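Local coordinates for protein beta-galactosidase (Trichoderma reesei, PDB 3OGS) that probably hydrolyses terminal non-reducing beta-D-galactose residues from beta-D-galactosides, and is bound here to the thiogalactoside IPT, at residues A[44-49]-A[320-325]; A[73-78]-A[109-114]. One frame throughout, in Å; residues are numbered along the deposited sequence.

Interaction 1: A[44-49]-A[320-325]. With IPT (1-methylethyl 1-thio-beta-D-galactopyranoside), chain E.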
ATOM      1  N   SER A  44      12.278   5.125  -1.548  1.00 13.14           N
ATOM      2  CA  SER A  44      11.663   3.776  -1.585  1.00 11.69           C
ATOM      3  C   SER A  44      10.131   3.914  -1.440  1.00 13.22           C
ATOM      4  O   SER A  44       9.642   4.892  -0.795  1.00 12.15           O
ATOM      5  CB  SER A  44      12.169   3.029  -0.331  1.00 12.90           C
ATOM      6  OG  SER A  44      11.575   1.756  -0.167  1.00 16.00           O
ATOM      7  N   GLY A  45       9.399   2.939  -2.010  1.00 11.54           N
ATOM      8  CA  GLY A  45       7.931   2.920  -1.894  1.00 13.10           C
ATOM      9  C   GLY A  45       7.464   1.612  -1.253  1.00 12.32           C
ATOM     10  O   GLY A  45       8.009   0.551  -1.596  1.00 13.26           O
ATOM     11  N   GLU A  46       6.465   1.630  -0.339  1.00 11.67           N
ATOM     12  CA  GLU A  46       5.974   0.355   0.246  1.00 12.85           C
ATOM     13  C   GLU A  46       4.972  -0.389  -0.664  1.00 12.23           C
ATOM     14  O   GLU A  46       4.015   0.248  -1.110  1.00 11.15           O
ATOM     15  CB  GLU A  46       5.299   0.634   1.632  1.00 13.90           C
ATOM     16  CG  GLU A  46       4.981  -0.688   2.438  1.00 15.05           C
ATOM     17  CD  GLU A  46       6.107  -1.171   3.416  1.00 14.08           C
ATOM     18  OE1 GLU A  46       7.229  -0.528   3.567  1.00 13.84           O
ATOM     19  OE2 GLU A  46       5.837  -2.207   4.090  1.00 12.52           O
ATOM     20  N   VAL A  47       5.176  -1.698  -0.942  1.00 11.22           N
ATOM     21  CA  VAL A  47       4.260  -2.575  -1.734  1.00 13.31           C
ATOM     22  C   VAL A  47       4.189  -3.947  -0.989  1.00 13.05           C
ATOM     23  O   VAL A  47       5.241  -4.486  -0.537  1.00 14.19           O
ATOM     24  CB  VAL A  47       4.792  -2.846  -3.181  1.00 13.53           C
ATOM     25  CG1 VAL A  47       3.963  -3.915  -3.963  1.00 13.73           C
ATOM     26  CG2 VAL A  47       5.011  -1.505  -4.025  1.00 13.40           C
ATOM     27  N   HIS A  48       3.002  -4.537  -0.831  1.00 12.63           N
ATOM     28  CA  HIS A  48       2.872  -5.786  -0.106  1.00 11.83           C
ATOM     29  C   HIS A  48       2.478  -6.933  -1.083  1.00 10.82           C
ATOM     30  O   HIS A  48       1.292  -6.960  -1.532  1.00 12.73           O
ATOM     31  CB  HIS A  48       1.847  -5.691   1.126  1.00 13.34           C
ATOM     32  CG  HIS A  48       2.249  -4.683   2.187  1.00 12.65           C
ATOM     33  ND1 HIS A  48       1.364  -4.159   3.112  1.00 13.60           N
ATOM     34  CD2 HIS A  48       3.463  -4.149   2.498  1.00 11.55           C
ATOM     35  CE1 HIS A  48       1.987  -3.308   3.916  1.00 13.54           C
ATOM     36  NE2 HIS A  48       3.275  -3.280   3.566  1.00 11.01           N
ATOM     37  N   PRO A  49       3.417  -7.888  -1.385  1.00 10.80           N
ATOM     38  CA  PRO A  49       3.097  -8.912  -2.432  1.00 11.86           C
ATOM     39  C   PRO A  49       1.836  -9.710  -2.190  1.00 12.63           C
ATOM     40  O   PRO A  49       1.076 -10.028  -3.149  1.00 13.28           O
ATOM     41  CB  PRO A  49       4.324  -9.825  -2.514  1.00 13.56           C
ATOM     42  CG  PRO A  49       5.190  -9.584  -1.298  1.00 15.38           C
ATOM     43  CD  PRO A  49       4.742  -8.097  -0.749  1.00 11.63           C
ATOM     44  N   ASN A 320      11.324   6.024   3.139  1.00 12.65           N
ATOM     45  CA  ASN A 320      10.347   5.104   2.548  1.00 12.72           C
ATOM     46  C   ASN A 320       8.923   5.608   2.806  1.00 14.12           C
ATOM     47  O   ASN A 320       8.589   6.000   3.997  1.00 14.51           O
ATOM     48  CB  ASN A 320      10.492   3.722   3.194  1.00 13.75           C
ATOM     49  CG  ASN A 320       9.463   2.737   2.669  1.00 13.57           C
ATOM     50  OD1 ASN A 320       9.367   2.448   1.426  1.00 12.36           O
ATOM     51  ND2 ASN A 320       8.705   2.131   3.630  1.00 14.99           N
ATOM     52  N   ILE A 321       8.112   5.624   1.740  1.00 12.39           N
ATOM     53  CA  ILE A 321       6.715   6.166   1.740  1.00 12.41           C
ATOM     54  C   ILE A 321       5.698   5.008   1.980  1.00 12.72           C
ATOM     55  O   ILE A 321       5.550   4.074   1.127  1.00 12.02           O
ATOM     56  CB  ILE A 321       6.413   7.008   0.409  1.00 11.64           C
ATOM     57  CG1 ILE A 321       7.410   8.173   0.180  1.00 11.36           C
ATOM     58  CG2 ILE A 321       4.845   7.478   0.404  1.00 13.21           C
ATOM     59  CD1 ILE A 321       7.449   9.169   1.447  1.00 15.73           C
ATOM     60  N   TYR A 322       5.044   5.002   3.189  1.00 11.74           N
ATOM     61  CA  TYR A 322       4.081   3.922   3.590  1.00 11.17           C
ATOM     62  C   TYR A 322       2.614   4.446   3.458  1.00 12.21           C
ATOM     63  O   TYR A 322       2.315   5.440   4.190  1.00 11.89           O
ATOM     64  CB  TYR A 322       4.335   3.441   5.051  1.00  9.36           C
ATOM     65  CG  TYR A 322       3.490   2.243   5.495  1.00  9.98           C
ATOM     66  CD1 TYR A 322       2.096   2.347   5.638  1.00 12.34           C
ATOM     67  CD2 TYR A 322       4.092   0.960   5.714  1.00 13.29           C
ATOM     68  CE1 TYR A 322       1.264   1.206   5.964  1.00 13.10           C
ATOM     69  CE2 TYR A 322       3.271  -0.182   6.067  1.00 11.24           C
ATOM     70  CZ  TYR A 322       1.838  -0.058   6.161  1.00 11.03           C
ATOM     71  OH  TYR A 322       1.045  -1.190   6.472  1.00 13.09           O
ATOM     72  N   MET A 323       1.731   3.981   2.555  1.00 11.09           N
ATOM     73  CA  MET A 323       1.908   2.977   1.393  1.00 10.25           C
ATOM     74  C   MET A 323       2.232   3.815   0.089  1.00 12.29           C
ATOM     75  O   MET A 323       1.901   5.022   0.033  1.00 12.03           O
ATOM     76  CB  MET A 323       0.551   2.344   1.157  1.00 10.70           C
ATOM     77  CG  MET A 323       0.159   1.345   2.387  1.00 11.43           C
ATOM     78  SD  MET A 323       1.457   0.048   2.727  1.00 12.40           S
ATOM     79  CE  MET A 323       1.411  -1.190   1.310  1.00  9.63           C
ATOM     80  N   THR A 324       2.868   3.206  -0.927  1.00 11.52           N
ATOM     81  CA  THR A 324       2.946   3.785  -2.299  1.00 12.92           C
ATOM     82  C   THR A 324       1.910   3.073  -3.197  1.00 12.16           C
ATOM     83  O   THR A 324       1.261   3.743  -4.032  1.00 12.98           O
ATOM     84  CB  THR A 324       4.389   3.691  -2.827  1.00 14.04           C
ATOM     85  OG1 THR A 324       5.241   4.515  -1.927  1.00 15.00           O
ATOM     86  CG2 THR A 324       4.556   4.200  -4.278  1.00 13.12           C
ATOM     87  N   PHE A 325       1.785   1.720  -3.107  1.00 11.14           N
ATOM     88  CA  PHE A 325       0.660   1.041  -3.704  1.00 10.87           C
ATOM     89  C   PHE A 325       0.114   0.108  -2.593  1.00 12.56           C
ATOM     90  O   PHE A 325       0.847  -0.726  -2.072  1.00 13.78           O
ATOM     91  CB  PHE A 325       1.119   0.156  -4.927  1.00 12.89           C
ATOM     92  CG  PHE A 325       0.061  -0.847  -5.358  1.00 11.80           C
ATOM     93  CD1 PHE A 325      -1.134  -0.416  -6.004  1.00 12.56           C
ATOM     94  CD2 PHE A 325       0.243  -2.238  -5.089  1.00 13.85           C
ATOM     95  CE1 PHE A 325      -2.166  -1.409  -6.378  1.00 12.03           C
ATOM     96  CE2 PHE A 325      -0.721  -3.222  -5.457  1.00 14.68           C
ATOM     97  CZ  PHE A 325      -1.943  -2.830  -6.116  1.00 13.39           C
TER
HETATM   98  C1  IPT E1024       3.021   1.657  11.927  1.00 13.67           C
HETATM   99  C2  IPT E1024       3.188   0.128  11.714  1.00 11.24           C
HETATM  100  O2  IPT E1024       4.612  -0.188  11.695  1.00 15.00           O
HETATM  101  C3  IPT E1024       2.677  -0.310  10.335  1.00  9.53           C
HETATM  102  O3  IPT E1024       2.728  -1.746  10.205  1.00 12.42           O
HETATM  103  C4  IPT E1024       1.218   0.170  10.046  1.00  9.18           C
HETATM  104  O4  IPT E1024       0.382  -0.504  11.047  1.00 12.74           O
HETATM  105  C5  IPT E1024       1.177   1.750  10.234  1.00 12.80           C
HETATM  106  O5  IPT E1024       1.679   2.006  11.578  1.00 13.90           O
HETATM  107  C6  IPT E1024      -0.238   2.362  10.037  1.00 11.86           C
HETATM  108  O6  IPT E1024      -0.783   2.124   8.713  1.00 14.98           O
HETATM  109  S1  IPT E1024       3.276   1.989  13.678  1.00 19.74           S
HETATM  110  C1' IPT E1024       3.158   3.773  13.486  1.00 21.96           C
HETATM  111  C2' IPT E1024       1.922   4.516  14.044  1.00 26.10           C
HETATM  112  C3' IPT E1024       4.404   4.433  14.017  1.00 27.35           C
HETATM  113  O   HOH W   1       0.426  -3.399  -1.461  1.00 13.98           O
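E46 and N320 meet through their polar ends: N320 ND2 donates to E46 OE1 over 3.0 Å, reaching that oxygen on its anti side. The other oxygen is held from within the same segment, where H48 NE2 lies 2.8 Å from E46 OE2, on its anti lone pair and in the imidazole plane. With CG anti to the backbone N (chi1 -170°) and the chain bent at chi2, the carboxylate lies beside the Y322 ring, E46 CD 3.7 Å from Y322 CD2. S74 and R114 also bind it, so a glutamine here would probably cost R114 one of its two carboxylate partners and put an NH2 where one of these donors now points.

Packing is tightest beside this group. The methyl CE of M323 sits over the centre of the H48 ring, 3.4 Å from its centroid and 10° off the normal, a CH-pi contact. M323 SD also lies above a face of Y322, toward the rim, so the thioether touches both rings, which also meet each other obliquely, just after a cis peptide. In the backbone of the pair, I321 O accepts from E46 N and T324 OG1 on opposite faces of its plane, and T324 OG1 approaches G45 CA to 3.1 Å, leaving no room for a side chain at G45.

The far end is looser, though still buried. E46 O takes T324 N and, weakly, F325 N; beyond it V47 CG1 reaches the edge of the F325 ring at 4.2 Å, and a water bridges H48 N and F325 O.

The axes of 44-46 and 320-322 run parallel, 21° apart; they belong to strands 38-46 and 318-322, the first and last parallel strands of the barrel, and their pairing closes it, as in TIM barrels, with Y322 close to the galactoside.

Interaction 2: A[73-78]-A[109-114]. With IPT (1-methylethyl 1-thio-beta-D-galactopyranoside), chain E.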
ATOM      1  N   VAL A  73      11.924  -0.608  -3.318  1.00 11.22           N
ATOM      2  CA  VAL A  73      10.610  -0.952  -2.760  1.00 10.07           C
ATOM      3  C   VAL A  73      10.800  -1.726  -1.398  1.00 10.94           C
ATOM      4  O   VAL A  73      11.795  -2.519  -1.263  1.00 10.35           O
ATOM      5  CB  VAL A  73       9.875  -1.858  -3.796  1.00 10.76           C
ATOM      6  CG1 VAL A  73       8.761  -2.666  -3.072  1.00 11.26           C
ATOM      7  CG2 VAL A  73       9.252  -0.927  -4.900  1.00 13.66           C
ATOM      8  N   SER A  74       9.967  -1.384  -0.384  1.00  9.54           N
ATOM      9  CA  SER A  74       9.967  -2.038   0.978  1.00  7.71           C
ATOM     10  C   SER A  74       8.771  -2.930   1.013  1.00 11.29           C
ATOM     11  O   SER A  74       7.715  -2.506   0.459  1.00 12.42           O
ATOM     12  CB  SER A  74       9.841  -0.899   2.022  1.00  8.60           C
ATOM     13  OG  SER A  74       9.682  -1.478   3.320  1.00 12.19           O
ATOM     14  N   PHE A  75       8.862  -4.153   1.625  1.00 11.27           N
ATOM     15  CA  PHE A  75       7.739  -5.112   1.618  1.00 10.91           C
ATOM     16  C   PHE A  75       7.657  -5.911   2.946  1.00 11.88           C
ATOM     17  O   PHE A  75       8.723  -6.321   3.490  1.00 12.42           O
ATOM     18  CB  PHE A  75       7.759  -6.128   0.383  1.00 11.29           C
ATOM     19  CG  PHE A  75       8.887  -7.164   0.391  1.00 11.72           C
ATOM     20  CD1 PHE A  75      10.220  -6.877  -0.028  1.00 11.96           C
ATOM     21  CD2 PHE A  75       8.622  -8.485   0.911  1.00 14.11           C
ATOM     22  CE1 PHE A  75      11.238  -7.907  -0.020  1.00 14.85           C
ATOM     23  CE2 PHE A  75       9.608  -9.518   0.923  1.00 14.05           C
ATOM     24  CZ  PHE A  75      10.956  -9.202   0.537  1.00 12.23           C
ATOM     25  N   TYR A  76       6.423  -6.158   3.418  1.00 11.00           N
ATOM     26  CA  TYR A  76       6.146  -7.169   4.497  1.00 10.46           C
ATOM     27  C   TYR A  76       5.973  -8.603   3.899  1.00 11.72           C
ATOM     28  O   TYR A  76       5.552  -8.734   2.703  1.00 12.13           O
ATOM     29  CB  TYR A  76       4.861  -6.831   5.350  1.00 10.28           C
ATOM     30  CG  TYR A  76       5.035  -5.662   6.365  1.00  9.13           C
ATOM     31  CD1 TYR A  76       6.156  -5.619   7.277  1.00  9.71           C
ATOM     32  CD2 TYR A  76       4.067  -4.674   6.468  1.00  8.07           C
ATOM     33  CE1 TYR A  76       6.242  -4.531   8.283  1.00 11.00           C
ATOM     34  CE2 TYR A  76       4.125  -3.627   7.445  1.00  9.50           C
ATOM     35  CZ  TYR A  76       5.239  -3.560   8.330  1.00  9.93           C
ATOM     36  OH  TYR A  76       5.271  -2.504   9.263  1.00 12.58           O
ATOM     37  N   VAL A  77       6.123  -9.613   4.782  1.00 12.59           N
ATOM     38  CA  VAL A  77       5.635 -10.972   4.512  1.00 11.34           C
ATOM     39  C   VAL A  77       4.652 -11.314   5.666  1.00 12.90           C
ATOM     40  O   VAL A  77       4.962 -11.008   6.863  1.00 13.90           O
ATOM     41  CB  VAL A  77       6.828 -11.997   4.454  1.00 10.56           C
ATOM     42  CG1 VAL A  77       6.296 -13.437   4.166  1.00 12.74           C
ATOM     43  CG2 VAL A  77       7.942 -11.601   3.363  1.00 10.31           C
ATOM     44  N   ASP A  78       3.498 -11.909   5.329  1.00 11.85           N
ATOM     45  CA  ASP A  78       2.437 -12.283   6.312  1.00 12.17           C
ATOM     46  C   ASP A  78       2.589 -13.794   6.696  1.00 11.56           C
ATOM     47  O   ASP A  78       2.216 -14.703   5.880  1.00 13.03           O
ATOM     48  CB  ASP A  78       1.040 -11.935   5.691  1.00 11.95           C
ATOM     49  CG  ASP A  78      -0.102 -12.007   6.676  1.00 13.72           C
ATOM     50  OD1 ASP A  78       0.063 -12.557   7.828  1.00 12.55           O
ATOM     51  OD2 ASP A  78      -1.255 -11.585   6.262  1.00 18.14           O
ATOM     52  N   ILE A 109      15.047  -2.349  -9.811  1.00 13.71           N
ATOM     53  CA  ILE A 109      14.652  -1.862  -8.427  1.00 13.64           C
ATOM     54  C   ILE A 109      15.261  -2.753  -7.362  1.00 13.27           C
ATOM     55  O   ILE A 109      15.336  -4.011  -7.569  1.00 11.82           O
ATOM     56  CB  ILE A 109      13.058  -1.963  -8.291  1.00 12.47           C
ATOM     57  CG1 ILE A 109      12.408  -0.854  -9.216  1.00 17.18           C
ATOM     58  CG2 ILE A 109      12.531  -1.915  -6.785  1.00 18.39           C
ATOM     59  CD1 ILE A 109      12.598   0.659  -8.727  1.00 19.83           C
ATOM     60  N   TYR A 110      15.764  -2.144  -6.281  1.00 11.26           N
ATOM     61  CA  TYR A 110      16.345  -2.888  -5.092  1.00 11.02           C
ATOM     62  C   TYR A 110      15.277  -3.075  -4.016  1.00 11.18           C
ATOM     63  O   TYR A 110      14.271  -2.366  -4.088  1.00 12.16           O
ATOM     64  CB  TYR A 110      17.599  -2.217  -4.483  1.00 11.68           C
ATOM     65  CG  TYR A 110      18.792  -2.275  -5.392  1.00 15.04           C
ATOM     66  CD1 TYR A 110      19.368  -3.509  -5.738  1.00 15.95           C
ATOM     67  CD2 TYR A 110      19.353  -1.109  -5.937  1.00 15.23           C
ATOM     68  CE1 TYR A 110      20.533  -3.577  -6.574  1.00 18.85           C
ATOM     69  CE2 TYR A 110      20.508  -1.167  -6.770  1.00 18.21           C
ATOM     70  CZ  TYR A 110      21.074  -2.402  -7.101  1.00 16.25           C
ATOM     71  OH  TYR A 110      22.223  -2.476  -7.927  1.00 20.89           O
ATOM     72  N   LEU A 111      15.456  -4.017  -3.044  1.00 11.77           N
ATOM     73  CA  LEU A 111      14.412  -4.276  -2.012  1.00 10.70           C
ATOM     74  C   LEU A 111      14.862  -4.231  -0.536  1.00 11.03           C
ATOM     75  O   LEU A 111      16.039  -4.638  -0.186  1.00 11.06           O
ATOM     76  CB  LEU A 111      13.886  -5.711  -2.263  1.00 12.11           C
ATOM     77  CG  LEU A 111      13.102  -5.953  -3.602  1.00  9.56           C
ATOM     78  CD1 LEU A 111      12.761  -7.508  -3.803  1.00 12.90           C
ATOM     79  CD2 LEU A 111      11.867  -5.025  -3.809  1.00 14.83           C
ATOM     80  N   LEU A 112      13.972  -3.657   0.337  1.00 10.74           N
ATOM     81  CA  LEU A 112      14.088  -3.760   1.820  1.00  9.44           C
ATOM     82  C   LEU A 112      13.110  -4.824   2.317  1.00 11.81           C
ATOM     83  O   LEU A 112      11.804  -4.635   2.184  1.00 11.40           O
ATOM     84  CB  LEU A 112      13.827  -2.326   2.467  1.00  8.70           C
ATOM     85  CG  LEU A 112      13.356  -2.316   3.942  1.00 10.60           C
ATOM     86  CD1 LEU A 112      14.283  -3.085   4.980  1.00 12.29           C
ATOM     87  CD2 LEU A 112      13.184  -0.788   4.429  1.00 12.85           C
ATOM     88  N   ALA A 113      13.642  -5.967   2.807  1.00 11.35           N
ATOM     89  CA  ALA A 113      12.763  -7.083   3.267  1.00 10.69           C
ATOM     90  C   ALA A 113      12.343  -6.974   4.771  1.00 12.34           C
ATOM     91  O   ALA A 113      13.217  -6.769   5.636  1.00 12.37           O
ATOM     92  CB  ALA A 113      13.489  -8.486   2.999  1.00 11.78           C
ATOM     93  N   ARG A 114      11.016  -6.999   5.049  1.00 10.33           N
ATOM     94  CA  ARG A 114      10.468  -6.897   6.491  1.00 11.34           C
ATOM     95  C   ARG A 114       9.559  -8.064   6.874  1.00 10.79           C
ATOM     96  O   ARG A 114       8.285  -7.949   6.772  1.00 10.79           O
ATOM     97  CB  ARG A 114       9.807  -5.523   6.689  1.00 11.54           C
ATOM     98  CG  ARG A 114      10.497  -4.416   5.791  1.00 11.01           C
ATOM     99  CD  ARG A 114      10.170  -2.991   6.417  1.00 10.45           C
ATOM    100  NE  ARG A 114       8.750  -2.578   6.207  1.00 11.99           N
ATOM    101  CZ  ARG A 114       8.056  -1.743   7.016  1.00 14.57           C
ATOM    102  NH1 ARG A 114       8.536  -1.367   8.206  1.00 12.57           N
ATOM    103  NH2 ARG A 114       6.787  -1.417   6.716  1.00 13.07           N
TER
HETATM  104  C1  IPT E1024       3.021   1.657  11.927  1.00 13.67           C
HETATM  105  C2  IPT E1024       3.188   0.128  11.714  1.00 11.24           C
HETATM  106  O2  IPT E1024       4.612  -0.188  11.695  1.00 15.00           O
HETATM  107  C3  IPT E1024       2.677  -0.310  10.335  1.00  9.53           C
HETATM  108  O3  IPT E1024       2.728  -1.746  10.205  1.00 12.42           O
HETATM  109  C4  IPT E1024       1.218   0.170  10.046  1.00  9.18           C
HETATM  110  O4  IPT E1024       0.382  -0.504  11.047  1.00 12.74           O
HETATM  111  C5  IPT E1024       1.177   1.750  10.234  1.00 12.80           C
HETATM  112  O5  IPT E1024       1.679   2.006  11.578  1.00 13.90           O
HETATM  113  C6  IPT E1024      -0.238   2.362  10.037  1.00 11.86           C
HETATM  114  O6  IPT E1024      -0.783   2.124   8.713  1.00 14.98           O
HETATM  115  S1  IPT E1024       3.276   1.989  13.678  1.00 19.74           S
HETATM  116  C1' IPT E1024       3.158   3.773  13.486  1.00 21.96           C
HETATM  117  C2' IPT E1024       1.922   4.516  14.044  1.00 26.10           C
HETATM  118  C3' IPT E1024       4.404   4.433  14.017  1.00 27.35           C
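L112 N bonds V73 O and R114 N bonds F75 O, both at 2.9 Å, while V73 N to Y110 O and F75 N to L112 O complete a parallel ladder; a weak fifth bond joins V77 N to R114 O. At the end of strand 72-76, the guanidinium of R114 lies flat on the Y76 ring in a cation-pi stack, centres 4.1 Å apart and planes 20° from parallel. R114 NH2 comes over the ring face, 3.1 Å from Y76 CZ. Salt bridges to E46 and E278 and a hydrogen bond to Q176 grip the same group, which fixes its rotation.

Y76 OH takes a hydrogen bond from O3 of the bound galactoside at 2.8 Å and is also bonded to N179; R114 thus backs a sugar-binding residue as a second-shell partner. The ring reaches R114 because Y76 CG stands anti to its carbonyl carbon (chi1 -74°), and its CD1 edge meets R114 O in the ring plane.

Further back on the face shared by S74, L112, Y76 and R114, L112 CD2 packs 3.7 Å from S74 OG, whose hydrogen bond goes to E46. V73, F75, L111 and A113 line the other face, which is apolar. There V73 CB meets L111 CD2 at 3.7 Å, the two side chains running side by side, and A113 CB approaches F75 CZ at 3.6 Å. F75 CG lies between the backbone N and carbonyl carbon (chi1 69°), turning the ring across its neighbour A113.

Helix 98-107 connects the strands in a beta-alpha-beta crossover, and its F100 meets F75 edge-to-face. Helix 58-66 packs on V73 and helix 144-163 on A113 and V77, while strands 38-46 and 172-177 flank the pair within the barrel.

Strands 38-46 and 72-76 are neighbours in one sheet, so interactions 1 and 2 make a run of four adjacent barrel strands; their centres lie 8 Å apart, with interaction 2 nested in the chain loop that interaction 1 closes. The E46 carboxylate joins them: its OE1 is 2.6 Å from S74 OG, a probable hydrogen bond, and its OE2 forms a 2.9 Å salt bridge with R114 NH2. Alongside, H48 NE2 packs 3.3 Å from Y76 CD2. Both contacts touch the galactoside, interaction 2 by a hydrogen bond and interaction 1 by Y322 CE1, 3.5 Å from O6 of the sugar.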